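Long-range contacts in antigen, P35 (Borreliella spielmanii A14S, PDB 6HPN), which is an outer surface protein, probably a lipoprotein, of a Lyme disease spirochaete, related to BBA64, of no established function but thought to take part in pathogenesis: residues A[27-32]-A[154-159]; A[127-132]-A[212-217]; A[20-25]-A[147-152]; A[78-83]-A[119-124]. All blocks are in the same frame, centred on the assembly; numbering follows the deposited sequence.

Overall arrangement
The chain starts with helix 16-40, which makes contact 3 near its start and contact 1 about two turns later. Both pair it with helix 146-179, so each closes a loop of 121 residues. Contact 4 is nested inside both loops. It joins the short helix 75-84 to helix 106-135, close to the centre of the chain. Helix 106-135 then runs on to contact 2, where it meets the C-terminal helix 200-221. Contact 2 crosses contacts 1 and 3 along the chain and is in series with contact 4. The four contacts tie five helices of the all-helical C-terminal part of the protein, the piece in this chain, into one bundle.

Contact 1. Residues A[27-32]-A[154-159]; sequences DRSEDI and YDFDKL
R28 and F156 meet across helices 16-40 and 146-179, and D157 holds the far end of the arginine. R28 CB sits over one face of the F156 ring, 3.9 Å from its centroid and only 11° off the normal. This is a CH-pi contact made by the base of the side chain. The chain of R28 is extended from CG to NE. It passes the ring and carries the guanidinium to the next helical residue. On the way R28 CD lies 3.8 Å from F156 CD2. NH1 of R28 forms a salt bridge with OD1 of D157 at 3.2 Å. The guanidinium and carboxylate planes are turned 61° apart. The guanidinium stands nearly upright to the F156 ring, so the two groups do not stack. At the far end of the ring, F156 CZ lies 3.4 Å from S29 OG. I32 CD1 approaches F156 CE1 at 3.7 Å. The hydroxyl of S29 is hydrogen-bonded to I25 O, one turn back in its own helix. Y153 adds a cation-pi partner to R28. S131 of helix 106-135 also touches F156, and I32 packs on S131 and E128. The segment axes are inclined at 44° and 11.1 Å apart. The contact is a helix-helix packing of the alpha-helical bundle of this PFam54 surface protein, with F156 buried and the R28-D157 salt bridge beside it at a partly exposed place.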
loop_
_atom_site.group_PDB
_atom_site.type_symbol
_atom_site.label_atom_id
_atom_site.label_comp_id
_atom_site.label_asym_id
_atom_site.label_seq_id
_atom_site.Cartn_x
_atom_site.Cartn_y
_atom_site.Cartn_z
ATOM N N ASP A 27 -17.758 9.071 1.302
ATOM C CA ASP A 27 -17.487 8.757 -0.122
ATOM C C ASP A 27 -16.092 8.138 -0.246
ATOM O O ASP A 27 -15.967 7.114 -0.906
ATOM C CB ASP A 27 -17.522 10.012 -0.990
ATOM C CG ASP A 27 -18.896 10.568 -1.300
ATOM O OD1 ASP A 27 -19.886 10.028 -0.785
ATOM O OD2 ASP A 27 -18.952 11.551 -2.056
ATOM N N ARG A 28 -15.070 8.803 0.304
ATOM C CA ARG A 28 -13.640 8.391 0.226
ATOM C C ARG A 28 -13.457 7.032 0.906
ATOM O O ARG A 28 -12.724 6.197 0.341
ATOM C CB ARG A 28 -12.741 9.457 0.857
ATOM C CG ARG A 28 -12.689 10.765 0.075
ATOM C CD ARG A 28 -11.871 11.837 0.764
ATOM N NE ARG A 28 -11.642 13.002 -0.080
ATOM C CZ ARG A 28 -10.691 13.916 0.106
ATOM N NH1 ARG A 28 -9.842 13.822 1.114
ATOM N NH2 ARG A 28 -10.585 14.926 -0.735
ATOM N N SER A 29 -14.108 6.834 2.062
ATOM C CA SER A 29 -14.136 5.567 2.839
ATOM C C SER A 29 -14.714 4.427 1.987
ATOM O O SER A 29 -13.988 3.461 1.742
ATOM C CB SER A 29 -14.917 5.733 4.110
ATOM O OG SER A 29 -14.293 6.650 4.993
ATOM N N GLU A 30 -15.971 4.583 1.546
ATOM C CA GLU A 30 -16.753 3.642 0.700
ATOM C C GLU A 30 -16.041 3.390 -0.633
ATOM O O GLU A 30 -16.049 2.249 -1.093
ATOM C CB GLU A 30 -18.178 4.154 0.489
ATOM C CG GLU A 30 -19.192 3.404 1.329
ATOM C CD GLU A 30 -20.435 4.224 1.642
ATOM O OE1 GLU A 30 -20.795 5.110 0.802
ATOM O OE2 GLU A 30 -21.028 4.010 2.741
ATOM N N ASP A 31 -15.415 4.386 -1.232
ATOM C CA ASP A 31 -14.593 4.150 -2.451
ATOM C C ASP A 31 -13.505 3.125 -2.126
ATOM O O ASP A 31 -13.453 2.081 -2.792
ATOM C CB ASP A 31 -13.961 5.428 -3.020
ATOM C CG ASP A 31 -14.912 6.342 -3.786
ATOM O OD1 ASP A 31 -16.095 5.967 -4.004
ATOM O OD2 ASP A 31 -14.472 7.425 -4.161
ATOM N N ILE A 32 -12.659 3.421 -1.147
ATOM C CA ILE A 32 -11.497 2.549 -0.811
ATOM C C ILE A 32 -12.024 1.132 -0.554
ATOM O O ILE A 32 -11.512 0.171 -1.165
ATOM C CB ILE A 32 -10.698 3.155 0.356
ATOM C CG1 ILE A 32 -9.833 4.322 -0.144
ATOM C CG2 ILE A 32 -9.892 2.107 1.112
ATOM C CD1 ILE A 32 -9.455 5.358 0.931
ATOM N N TYR A 154 -8.888 15.374 5.316
ATOM C CA TYR A 154 -7.524 15.680 4.810
ATOM C C TYR A 154 -6.589 14.488 5.026
ATOM O O TYR A 154 -5.618 14.383 4.265
ATOM C CB TYR A 154 -7.001 17.000 5.395
ATOM C CG TYR A 154 -7.689 18.200 4.800
ATOM C CD1 TYR A 154 -7.603 18.467 3.440
ATOM C CD2 TYR A 154 -8.495 19.012 5.574
ATOM C CE1 TYR A 154 -8.285 19.527 2.858
ATOM C CE2 TYR A 154 -9.168 20.088 5.012
ATOM C CZ TYR A 154 -9.068 20.353 3.650
ATOM O OH TYR A 154 -9.748 21.424 3.114
ATOM N N ASP A 155 -6.892 13.572 5.948
ATOM C CA ASP A 155 -6.016 12.385 6.188
ATOM C C ASP A 155 -5.962 11.539 4.908
ATOM O O ASP A 155 -4.871 11.068 4.512
ATOM C CB ASP A 155 -6.449 11.607 7.427
ATOM C CG ASP A 155 -5.903 12.134 8.757
ATOM O OD1 ASP A 155 -5.048 13.077 8.726
ATOM O OD2 ASP A 155 -6.310 11.556 9.828
ATOM N N PHE A 156 -7.088 11.431 4.229
ATOM C CA PHE A 156 -7.185 10.754 2.916
ATOM C C PHE A 156 -6.234 11.407 1.899
ATOM O O PHE A 156 -5.636 10.649 1.107
ATOM C CB PHE A 156 -8.637 10.769 2.459
ATOM C CG PHE A 156 -9.520 9.825 3.224
ATOM C CD1 PHE A 156 -9.317 8.454 3.160
ATOM C CD2 PHE A 156 -10.576 10.291 3.981
ATOM C CE1 PHE A 156 -10.141 7.577 3.845
ATOM C CE2 PHE A 156 -11.402 9.400 4.656
ATOM C CZ PHE A 156 -11.186 8.050 4.586
ATOM N N ASP A 157 -6.079 12.737 1.935
ATOM C CA ASP A 157 -5.221 13.498 0.988
ATOM C C ASP A 157 -3.772 13.186 1.325
ATOM O O ASP A 157 -3.002 12.937 0.407
ATOM C CB ASP A 157 -5.495 15.002 1.023
ATOM C CG ASP A 157 -6.793 15.398 0.329
ATOM O OD1 ASP A 157 -7.248 14.645 -0.519
ATOM O OD2 ASP A 157 -7.312 16.485 0.624
ATOM N N LYS A 158 -3.453 13.080 2.608
ATOM C CA LYS A 158 -2.083 12.739 3.083
ATOM C C LYS A 158 -1.687 11.317 2.660
ATOM O O LYS A 158 -0.553 11.154 2.144
ATOM C CB LYS A 158 -1.985 12.941 4.593
ATOM C CG LYS A 158 -1.692 14.380 4.977
ATOM C CD LYS A 158 -1.953 14.697 6.428
ATOM C CE LYS A 158 -2.281 16.161 6.626
ATOM N NZ LYS A 158 -1.908 16.605 7.979
ATOM N N LEU A 159 -2.561 10.324 2.831
ATOM C CA LEU A 159 -2.254 8.947 2.371
ATOM C C LEU A 159 -2.145 8.928 0.844
ATOM O O LEU A 159 -1.319 8.168 0.323
ATOM C CB LEU A 159 -3.346 7.992 2.846
ATOM C CG LEU A 159 -3.376 7.759 4.348
ATOM C CD1 LEU A 159 -4.556 6.897 4.744
ATOM C CD2 LEU A 159 -2.081 7.129 4.828
#

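Contact 2. Residues A[127-132]-A[212-217]; sequences MEEISL and NLINTT
Two parallel helices of the bundle pack side by side here, helix 106-135 against the C-terminal helix 200-221. The short axes differ by only 2° in direction and lie 10.5 Å apart. I130 carries the contact. Its CG1 is 3.7 Å from CD1 of I214, and the two side chains pass at a slant. Its CD1 reaches T217, 3.7 Å from OG1, and L213, 4.2 Å from CB. With CG1 anti to the carbonyl carbon (chi1 -69°) and the chain extended beyond it, I130 CD1 reaches the neighbouring helix. At the border, OE1 of E129 lies 3.7 Å from CD1 of I214. The hydroxyl of T217 is satisfied within its own helix. It donates to L213 O at 2.7 Å, while T217 N reaches the same oxygen from the opposite face of the carbonyl plane. T217 can therefore lie against the isoleucine without a polar partner across the contact. L213 also touches D155 and L159 of helix 146-179. Such mainly apolar packing between parallel helices is characteristic of an alpha-helical bundle.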
loop_
_atom_site.group_PDB
_atom_site.type_symbol
_atom_site.label_atom_id
_atom_site.label_comp_id
_atom_site.label_asym_id
_atom_site.label_seq_id
_atom_site.Cartn_x
_atom_site.Cartn_y
_atom_site.Cartn_z
ATOM N N MET A 127 -4.968 3.005 4.311
ATOM C CA MET A 127 -6.193 3.532 3.649
ATOM C C MET A 127 -7.400 2.660 4.017
ATOM O O MET A 127 -8.483 3.202 4.281
ATOM C CB MET A 127 -6.065 3.521 2.125
ATOM C CG MET A 127 -5.052 4.479 1.590
ATOM S SD MET A 127 -4.916 4.324 -0.204
ATOM C CE MET A 127 -3.856 5.728 -0.494
ATOM N N GLU A 128 -7.245 1.349 3.984
ATOM C CA GLU A 128 -8.419 0.450 4.108
ATOM C C GLU A 128 -8.834 0.390 5.584
ATOM O O GLU A 128 -10.025 0.425 5.856
ATOM C CB GLU A 128 -8.097 -0.894 3.454
ATOM C CG GLU A 128 -7.953 -0.776 1.950
ATOM C CD GLU A 128 -7.757 -2.085 1.209
ATOM O OE1 GLU A 128 -8.006 -3.140 1.829
ATOM O OE2 GLU A 128 -7.372 -2.046 0.004
ATOM N N GLU A 129 -7.877 0.339 6.513
ATOM C CA GLU A 129 -8.157 0.232 7.965
ATOM C C GLU A 129 -8.853 1.511 8.439
ATOM O O GLU A 129 -9.839 1.441 9.188
ATOM C CB GLU A 129 -6.858 0.014 8.736
ATOM C CG GLU A 129 -6.285 -1.357 8.515
ATOM C CD GLU A 129 -5.067 -1.689 9.354
ATOM O OE1 GLU A 129 -4.316 -0.743 9.668
ATOM O OE2 GLU A 129 -4.876 -2.907 9.674
ATOM N N ILE A 130 -8.348 2.651 8.004
ATOM C CA ILE A 130 -8.958 3.949 8.368
ATOM C C ILE A 130 -10.371 4.009 7.774
ATOM O O ILE A 130 -11.288 4.485 8.479
ATOM C CB ILE A 130 -8.037 5.105 7.931
ATOM C CG1 ILE A 130 -6.766 5.101 8.787
ATOM C CG2 ILE A 130 -8.782 6.431 7.998
ATOM C CD1 ILE A 130 -5.887 6.301 8.619
ATOM N N SER A 131 -10.558 3.548 6.540
ATOM C CA SER A 131 -11.894 3.565 5.901
ATOM C C SER A 131 -12.830 2.706 6.752
ATOM O O SER A 131 -13.913 3.207 7.096
ATOM C CB SER A 131 -11.846 3.155 4.450
ATOM O OG SER A 131 -11.044 4.068 3.688
ATOM N N LEU A 132 -12.393 1.525 7.188
ATOM C CA LEU A 132 -13.285 0.572 7.907
ATOM C C LEU A 132 -13.621 1.164 9.280
ATOM O O LEU A 132 -14.784 1.076 9.664
ATOM C CB LEU A 132 -12.651 -0.835 7.987
ATOM C CG LEU A 132 -12.537 -1.558 6.631
ATOM C CD1 LEU A 132 -11.615 -2.776 6.677
ATOM C CD2 LEU A 132 -13.920 -1.932 6.093
ATOM N N ASN A 212 0.627 7.696 13.160
ATOM C CA ASN A 212 -0.028 8.774 13.937
ATOM C C ASN A 212 -1.299 9.213 13.191
ATOM O O ASN A 212 -2.251 9.651 13.868
ATOM C CB ASN A 212 0.998 9.713 14.591
ATOM C CG ASN A 212 1.866 10.524 13.671
ATOM O OD1 ASN A 212 1.367 11.366 12.935
ATOM N ND2 ASN A 212 3.171 10.359 13.801
ATOM N N LEU A 213 -1.469 8.824 11.930
ATOM C CA LEU A 213 -2.815 8.894 11.294
ATOM C C LEU A 213 -3.769 7.853 11.886
ATOM O O LEU A 213 -4.934 8.215 12.129
ATOM C CB LEU A 213 -2.684 8.698 9.785
ATOM C CG LEU A 213 -2.028 9.855 9.039
ATOM C CD1 LEU A 213 -2.376 9.746 7.569
ATOM C CD2 LEU A 213 -2.431 11.219 9.604
ATOM N N ILE A 214 -3.304 6.627 12.133
ATOM C CA ILE A 214 -4.160 5.547 12.704
ATOM C C ILE A 214 -4.540 5.901 14.156
ATOM O O ILE A 214 -5.725 5.712 14.541
ATOM C CB ILE A 214 -3.473 4.166 12.595
ATOM C CG1 ILE A 214 -3.322 3.683 11.147
ATOM C CG2 ILE A 214 -4.206 3.141 13.440
ATOM C CD1 ILE A 214 -4.453 2.827 10.643
ATOM N N ASN A 215 -3.580 6.372 14.947
ATOM C CA ASN A 215 -3.812 6.782 16.355
ATOM C C ASN A 215 -4.779 7.966 16.391
ATOM O O ASN A 215 -5.718 7.959 17.221
ATOM C CB ASN A 215 -2.502 7.099 17.077
ATOM C CG ASN A 215 -1.796 5.844 17.566
ATOM O OD1 ASN A 215 -2.433 4.804 17.753
ATOM N ND2 ASN A 215 -0.495 5.931 17.801
ATOM N N THR A 216 -4.562 8.953 15.534
ATOM C CA THR A 216 -5.384 10.176 15.530
ATOM C C THR A 216 -6.824 9.809 15.153
ATOM O O THR A 216 -7.764 10.277 15.851
ATOM C CB THR A 216 -4.810 11.235 14.602
ATOM O OG1 THR A 216 -3.625 11.737 15.207
ATOM C CG2 THR A 216 -5.788 12.366 14.388
ATOM N N THR A 217 -7.004 9.032 14.082
ATOM C CA THR A 217 -8.334 8.507 13.670
ATOM C C THR A 217 -9.024 7.826 14.866
ATOM O O THR A 217 -10.186 8.137 15.161
ATOM C CB THR A 217 -8.186 7.482 12.541
ATOM O OG1 THR A 217 -7.577 8.089 11.414
ATOM C CG2 THR A 217 -9.507 6.936 12.068
#

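Contact 3. Residues A[20-25]-A[147-152]; sequences ELIQKI and PNLKTL
L21 turns CG away from its backbone N (chi1 -158°) and meets L149, whose CG lies instead anti to the carbonyl carbon (chi1 -79°). With these different first torsions the two leucines pass at a slant, with L21 CG 4.1 Å from L149 CB. The contact is a helix-helix packing of the alpha-helical bundle, between the start of helix 16-40 and the start of helix 146-179. The segments run in roughly the same direction, crossing at 29° with their axes 9.8 Å apart. L149 is the central side chain. Its CD2 branch rests against two isoleucines of the other helix, 3.6 Å from I25 CD1 and 4.0 Å from I22 CG1. At the outer side, CD2 of L21 lies 4.0 Å from CG of K150 and uses only the aliphatic part of that lysine. K150 NZ makes a long, weak ion pair with E17 of helix 16-40. Y153, one residue beyond the second segment, also touches L21, K24 and I25. L144, in the loop before helix 146-179, packs on L149 and L152, while T151 packs on T216 and I220 of helix 200-221. No hydrogen bond joins the two segments. At the deep end, I25 CD1 lies 3.9 Å from L152 CB. The same methyl, I25 CD1, comes within 3.4 Å of the backbone oxygen L149 O.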
loop_
_atom_site.group_PDB
_atom_site.type_symbol
_atom_site.label_atom_id
_atom_site.label_comp_id
_atom_site.label_asym_id
_atom_site.label_seq_id
_atom_site.Cartn_x
_atom_site.Cartn_y
_atom_site.Cartn_z
ATOM N N GLU A 20 -21.360 18.451 3.855
ATOM C CA GLU A 20 -20.558 18.069 2.658
ATOM C C GLU A 20 -19.368 17.234 3.155
ATOM O O GLU A 20 -19.003 16.169 2.605
ATOM C CB GLU A 20 -20.076 19.311 1.897
ATOM C CG GLU A 20 -19.019 19.021 0.841
ATOM C CD GLU A 20 -18.693 20.193 -0.064
ATOM O OE1 GLU A 20 -19.636 20.863 -0.487
ATOM O OE2 GLU A 20 -17.500 20.451 -0.330
ATOM N N LEU A 21 -18.794 17.717 4.229
ATOM C CA LEU A 21 -17.578 17.162 4.859
ATOM C C LEU A 21 -17.846 15.717 5.301
ATOM O O LEU A 21 -17.039 14.828 4.971
ATOM C CB LEU A 21 -17.318 18.149 5.988
ATOM C CG LEU A 21 -15.934 18.289 6.610
ATOM C CD1 LEU A 21 -14.785 18.185 5.626
ATOM C CD2 LEU A 21 -15.856 19.643 7.306
ATOM N N ILE A 22 -19.005 15.467 5.906
ATOM C CA ILE A 22 -19.458 14.105 6.308
ATOM C C ILE A 22 -19.660 13.220 5.065
ATOM O O ILE A 22 -19.187 12.072 5.077
ATOM C CB ILE A 22 -20.739 14.201 7.150
ATOM C CG1 ILE A 22 -20.434 14.818 8.518
ATOM C CG2 ILE A 22 -21.406 12.828 7.271
ATOM C CD1 ILE A 22 -21.675 15.262 9.295
ATOM N N GLN A 23 -20.332 13.735 4.034
ATOM C CA GLN A 23 -20.614 12.985 2.784
ATOM C C GLN A 23 -19.279 12.609 2.103
ATOM O O GLN A 23 -19.117 11.448 1.712
ATOM C CB GLN A 23 -21.578 13.807 1.910
ATOM C CG GLN A 23 -22.107 13.063 0.686
ATOM C CD GLN A 23 -22.685 11.709 1.020
ATOM O OE1 GLN A 23 -23.617 11.586 1.804
ATOM N NE2 GLN A 23 -22.110 10.666 0.451
ATOM N N LYS A 24 -18.325 13.531 2.024
ATOM C CA LYS A 24 -17.029 13.335 1.328
ATOM C C LYS A 24 -16.174 12.368 2.124
ATOM O O LYS A 24 -15.527 11.564 1.505
ATOM C CB LYS A 24 -16.319 14.674 1.105
ATOM C CG LYS A 24 -17.057 15.627 0.166
ATOM C CD LYS A 24 -16.208 16.223 -0.964
ATOM C CE LYS A 24 -17.037 16.844 -2.072
ATOM N NZ LYS A 24 -17.714 15.809 -2.885
ATOM N N ILE A 25 -16.185 12.433 3.446
ATOM C CA ILE A 25 -15.461 11.422 4.263
ATOM C C ILE A 25 -16.025 10.034 3.941
ATOM O O ILE A 25 -15.215 9.106 3.732
ATOM C CB ILE A 25 -15.543 11.702 5.775
ATOM C CG1 ILE A 25 -14.762 12.941 6.195
ATOM C CG2 ILE A 25 -15.062 10.487 6.547
ATOM C CD1 ILE A 25 -15.205 13.489 7.518
ATOM N N PRO A 147 -13.007 20.692 13.271
ATOM C CA PRO A 147 -11.568 20.362 13.227
ATOM C C PRO A 147 -11.315 18.854 13.055
ATOM O O PRO A 147 -10.477 18.451 12.263
ATOM C CB PRO A 147 -11.024 20.867 14.580
ATOM C CG PRO A 147 -11.988 21.983 14.979
ATOM C CD PRO A 147 -13.347 21.581 14.401
ATOM N N ASN A 148 -12.078 18.034 13.781
ATOM C CA ASN A 148 -11.918 16.557 13.793
ATOM C C ASN A 148 -12.434 16.000 12.465
ATOM O O ASN A 148 -11.790 15.111 11.914
ATOM C CB ASN A 148 -12.570 15.929 15.026
ATOM C CG ASN A 148 -11.812 16.232 16.300
ATOM O OD1 ASN A 148 -10.624 16.599 16.277
ATOM N ND2 ASN A 148 -12.514 16.116 17.407
ATOM N N LEU A 149 -13.516 16.547 11.936
ATOM C CA LEU A 149 -14.029 16.120 10.610
ATOM C C LEU A 149 -12.997 16.459 9.534
ATOM O O LEU A 149 -12.792 15.634 8.643
ATOM C CB LEU A 149 -15.389 16.778 10.338
ATOM C CG LEU A 149 -16.584 16.131 11.045
ATOM C CD1 LEU A 149 -17.813 17.029 11.000
ATOM C CD2 LEU A 149 -16.909 14.751 10.436
ATOM N N LYS A 150 -12.339 17.611 9.625
ATOM C CA LYS A 150 -11.325 18.042 8.620
ATOM C C LYS A 150 -10.087 17.142 8.700
ATOM O O LYS A 150 -9.492 16.834 7.643
ATOM C CB LYS A 150 -10.990 19.517 8.808
ATOM C CG LYS A 150 -12.128 20.439 8.400
ATOM C CD LYS A 150 -11.839 21.893 8.579
ATOM C CE LYS A 150 -12.668 22.748 7.645
ATOM N NZ LYS A 150 -12.193 24.155 7.635
ATOM N N THR A 151 -9.720 16.701 9.906
ATOM C CA THR A 151 -8.548 15.817 10.072
ATOM C C THR A 151 -8.840 14.519 9.326
ATOM O O THR A 151 -7.967 14.081 8.561
ATOM C CB THR A 151 -8.205 15.569 11.537
ATOM O OG1 THR A 151 -7.961 16.808 12.191
ATOM C CG2 THR A 151 -6.989 14.681 11.659
ATOM N N LEU A 152 -10.029 13.947 9.532
ATOM C CA LEU A 152 -10.489 12.737 8.809
ATOM C C LEU A 152 -10.424 12.963 7.281
ATOM O O LEU A 152 -9.862 12.107 6.551
ATOM C CB LEU A 152 -11.916 12.426 9.277
ATOM C CG LEU A 152 -12.054 11.953 10.732
ATOM C CD1 LEU A 152 -13.490 11.533 11.040
ATOM C CD2 LEU A 152 -11.079 10.813 11.052
#

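Contact 4. Residues A[78-83]-A[119-124]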
loop_
_atom_site.group_PDB
_atom_site.type_symbol
_atom_site.label_atom_id
_atom_site.label_comp_id
_atom_site.label_asym_id
_atom_site.label_seq_id
_atom_site.Cartn_x
_atom_site.Cartn_y
_atom_site.Cartn_z
ATOM N N ARG A 78 -1.752 -10.177 -0.380
ATOM C CA ARG A 78 -1.228 -10.003 -1.765
ATOM C C ARG A 78 -2.202 -9.116 -2.550
ATOM O O ARG A 78 -1.759 -8.287 -3.356
ATOM C CB ARG A 78 -0.999 -11.367 -2.437
ATOM C CG ARG A 78 0.210 -12.139 -1.911
ATOM C CD ARG A 78 0.582 -13.328 -2.793
ATOM N NE ARG A 78 -0.579 -14.179 -3.042
ATOM C CZ ARG A 78 -0.937 -15.253 -2.320
ATOM N NH1 ARG A 78 -0.202 -15.677 -1.301
ATOM N NH2 ARG A 78 -2.035 -15.909 -2.646
ATOM N N ARG A 79 -3.493 -9.289 -2.315
ATOM C CA ARG A 79 -4.522 -8.454 -2.966
ATOM C C ARG A 79 -4.245 -6.978 -2.588
ATOM O O ARG A 79 -4.203 -6.114 -3.490
ATOM C CB ARG A 79 -5.910 -8.986 -2.580
ATOM C CG ARG A 79 -7.058 -8.433 -3.417
ATOM C CD ARG A 79 -7.408 -7.006 -3.032
ATOM N NE ARG A 79 -7.776 -6.878 -1.632
ATOM C CZ ARG A 79 -7.773 -5.738 -0.963
ATOM N NH1 ARG A 79 -7.396 -4.612 -1.568
ATOM N NH2 ARG A 79 -8.130 -5.724 0.316
ATOM N N ILE A 80 -4.016 -6.702 -1.306
ATOM C CA ILE A 80 -3.743 -5.328 -0.810
ATOM C C ILE A 80 -2.545 -4.787 -1.593
ATOM O O ILE A 80 -2.670 -3.667 -2.124
ATOM C CB ILE A 80 -3.601 -5.293 0.722
ATOM C CG1 ILE A 80 -4.964 -5.549 1.382
ATOM C CG2 ILE A 80 -2.992 -3.977 1.183
ATOM C CD1 ILE A 80 -4.910 -5.996 2.837
ATOM N N LEU A 81 -1.479 -5.562 -1.771
ATOM C CA LEU A 81 -0.267 -5.069 -2.491
ATOM C C LEU A 81 -0.623 -4.695 -3.948
ATOM O O LEU A 81 -0.183 -3.599 -4.436
ATOM C CB LEU A 81 0.836 -6.127 -2.429
ATOM C CG LEU A 81 2.051 -5.887 -3.329
ATOM C CD1 LEU A 81 2.829 -4.645 -2.893
ATOM C CD2 LEU A 81 2.975 -7.100 -3.307
ATOM N N TYR A 82 -1.447 -5.519 -4.609
ATOM C CA TYR A 82 -1.924 -5.282 -6.003
ATOM C C TYR A 82 -2.780 -4.011 -6.094
ATOM O O TYR A 82 -2.643 -3.249 -7.071
ATOM C CB TYR A 82 -2.729 -6.478 -6.519
ATOM C CG TYR A 82 -2.020 -7.811 -6.482
ATOM C CD1 TYR A 82 -0.642 -7.918 -6.586
ATOM C CD2 TYR A 82 -2.750 -8.975 -6.335
ATOM C CE1 TYR A 82 -0.017 -9.147 -6.534
ATOM C CE2 TYR A 82 -2.139 -10.208 -6.277
ATOM C CZ TYR A 82 -0.767 -10.301 -6.379
ATOM O OH TYR A 82 -0.190 -11.550 -6.334
ATOM N N THR A 83 -3.662 -3.794 -5.117
ATOM C CA THR A 83 -4.517 -2.580 -5.045
ATOM C C THR A 83 -3.614 -1.357 -4.817
ATOM O O THR A 83 -3.929 -0.290 -5.361
ATOM C CB THR A 83 -5.612 -2.720 -3.978
ATOM O OG1 THR A 83 -6.281 -3.979 -4.157
ATOM C CG2 THR A 83 -6.571 -1.548 -4.022
ATOM N N ARG A 119 6.242 -0.496 2.136
ATOM C CA ARG A 119 5.752 0.669 1.353
ATOM C C ARG A 119 4.372 0.368 0.749
ATOM O O ARG A 119 3.361 0.709 1.390
ATOM C CB ARG A 119 6.780 1.127 0.319
ATOM C CG ARG A 119 6.420 2.452 -0.339
ATOM C CD ARG A 119 7.650 3.189 -0.820
ATOM N NE ARG A 119 7.378 4.438 -1.531
ATOM C CZ ARG A 119 8.107 4.937 -2.542
ATOM N NH1 ARG A 119 9.154 4.278 -3.026
ATOM N NH2 ARG A 119 7.771 6.111 -3.059
ATOM N N GLY A 120 4.304 -0.215 -0.443
ATOM C CA GLY A 120 3.020 -0.441 -1.144
ATOM C C GLY A 120 1.965 -1.011 -0.208
ATOM O O GLY A 120 0.936 -0.362 0.018
ATOM N N PHE A 121 2.226 -2.172 0.377
ATOM C CA PHE A 121 1.232 -2.901 1.200
ATOM C C PHE A 121 0.748 -2.002 2.339
ATOM O O PHE A 121 -0.484 -1.892 2.512
ATOM C CB PHE A 121 1.848 -4.187 1.730
ATOM C CG PHE A 121 1.006 -4.872 2.764
ATOM C CD1 PHE A 121 -0.065 -5.664 2.384
ATOM C CD2 PHE A 121 1.281 -4.716 4.109
ATOM C CE1 PHE A 121 -0.842 -6.299 3.337
ATOM C CE2 PHE A 121 0.490 -5.339 5.059
ATOM C CZ PHE A 121 -0.575 -6.124 4.673
ATOM N N SER A 122 1.680 -1.395 3.082
ATOM C CA SER A 122 1.419 -0.625 4.326
ATOM C C SER A 122 0.563 0.594 4.016
ATOM O O SER A 122 -0.355 0.888 4.794
ATOM C CB SER A 122 2.685 -0.177 5.005
ATOM O OG SER A 122 3.502 -1.284 5.315
ATOM N N ILE A 123 0.908 1.322 2.964
ATOM C CA ILE A 123 0.149 2.537 2.564
ATOM C C ILE A 123 -1.293 2.119 2.316
ATOM O O ILE A 123 -2.193 2.777 2.824
ATOM C CB ILE A 123 0.759 3.195 1.322
ATOM C CG1 ILE A 123 2.128 3.814 1.625
ATOM C CG2 ILE A 123 -0.197 4.213 0.736
ATOM C CD1 ILE A 123 2.893 4.191 0.380
ATOM N N GLN A 124 -1.490 1.060 1.547
ATOM C CA GLN A 124 -2.831 0.609 1.116
ATOM C C GLN A 124 -3.600 0.043 2.309
ATOM O O GLN A 124 -4.780 0.336 2.438
ATOM C CB GLN A 124 -2.675 -0.453 0.034
ATOM C CG GLN A 124 -3.999 -0.850 -0.598
ATOM C CD GLN A 124 -4.712 0.286 -1.302
ATOM O OE1 GLN A 124 -4.145 1.032 -2.093
ATOM N NE2 GLN A 124 -5.996 0.401 -1.033
#
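L81 and F121 bring the two backbones close, with CA atoms 4.5 Å apart, where segments 78-83 and 119-124 cross almost at a right angle. The segment axes pass 7.9 Å apart at 92°. Segment 119-124 has a wider pi-type turn at 119-121. G120, which has no side chain, faces the other segment beside the close L81-F121 approach. I80 CG2 lies 3.6 Å from F121 CD1, and the same methyl lies 3.7 Å from Q124 CB. F121 carries CG anti to its backbone N (chi1 170°), and its ring edge faces the backbone N of L81. Q124 bends at chi2 (62°), which lays its amide beside T83. Q124 NE2 is 3.6 Å from T83 CG2, and Q124 CG is 3.5 Å from I80 O. The amide of Q124 is hydrogen-bonded to E128, one turn on in its own helix, and R79 makes a salt bridge to the same glutamate. T83 OG1 accepts from R79 NH1 at 2.9 Å, in the guanidinium plane, and is also hydrogen-bonded to D39 of helix 16-40. The contact is a near-perpendicular helix-helix crossing in the alpha-helical bundle, with helix 16-40 beside R79 and T83, helix 52-56 against L81, and helix 146-179 against R119 and I123 and bonded through K163 to T83 O.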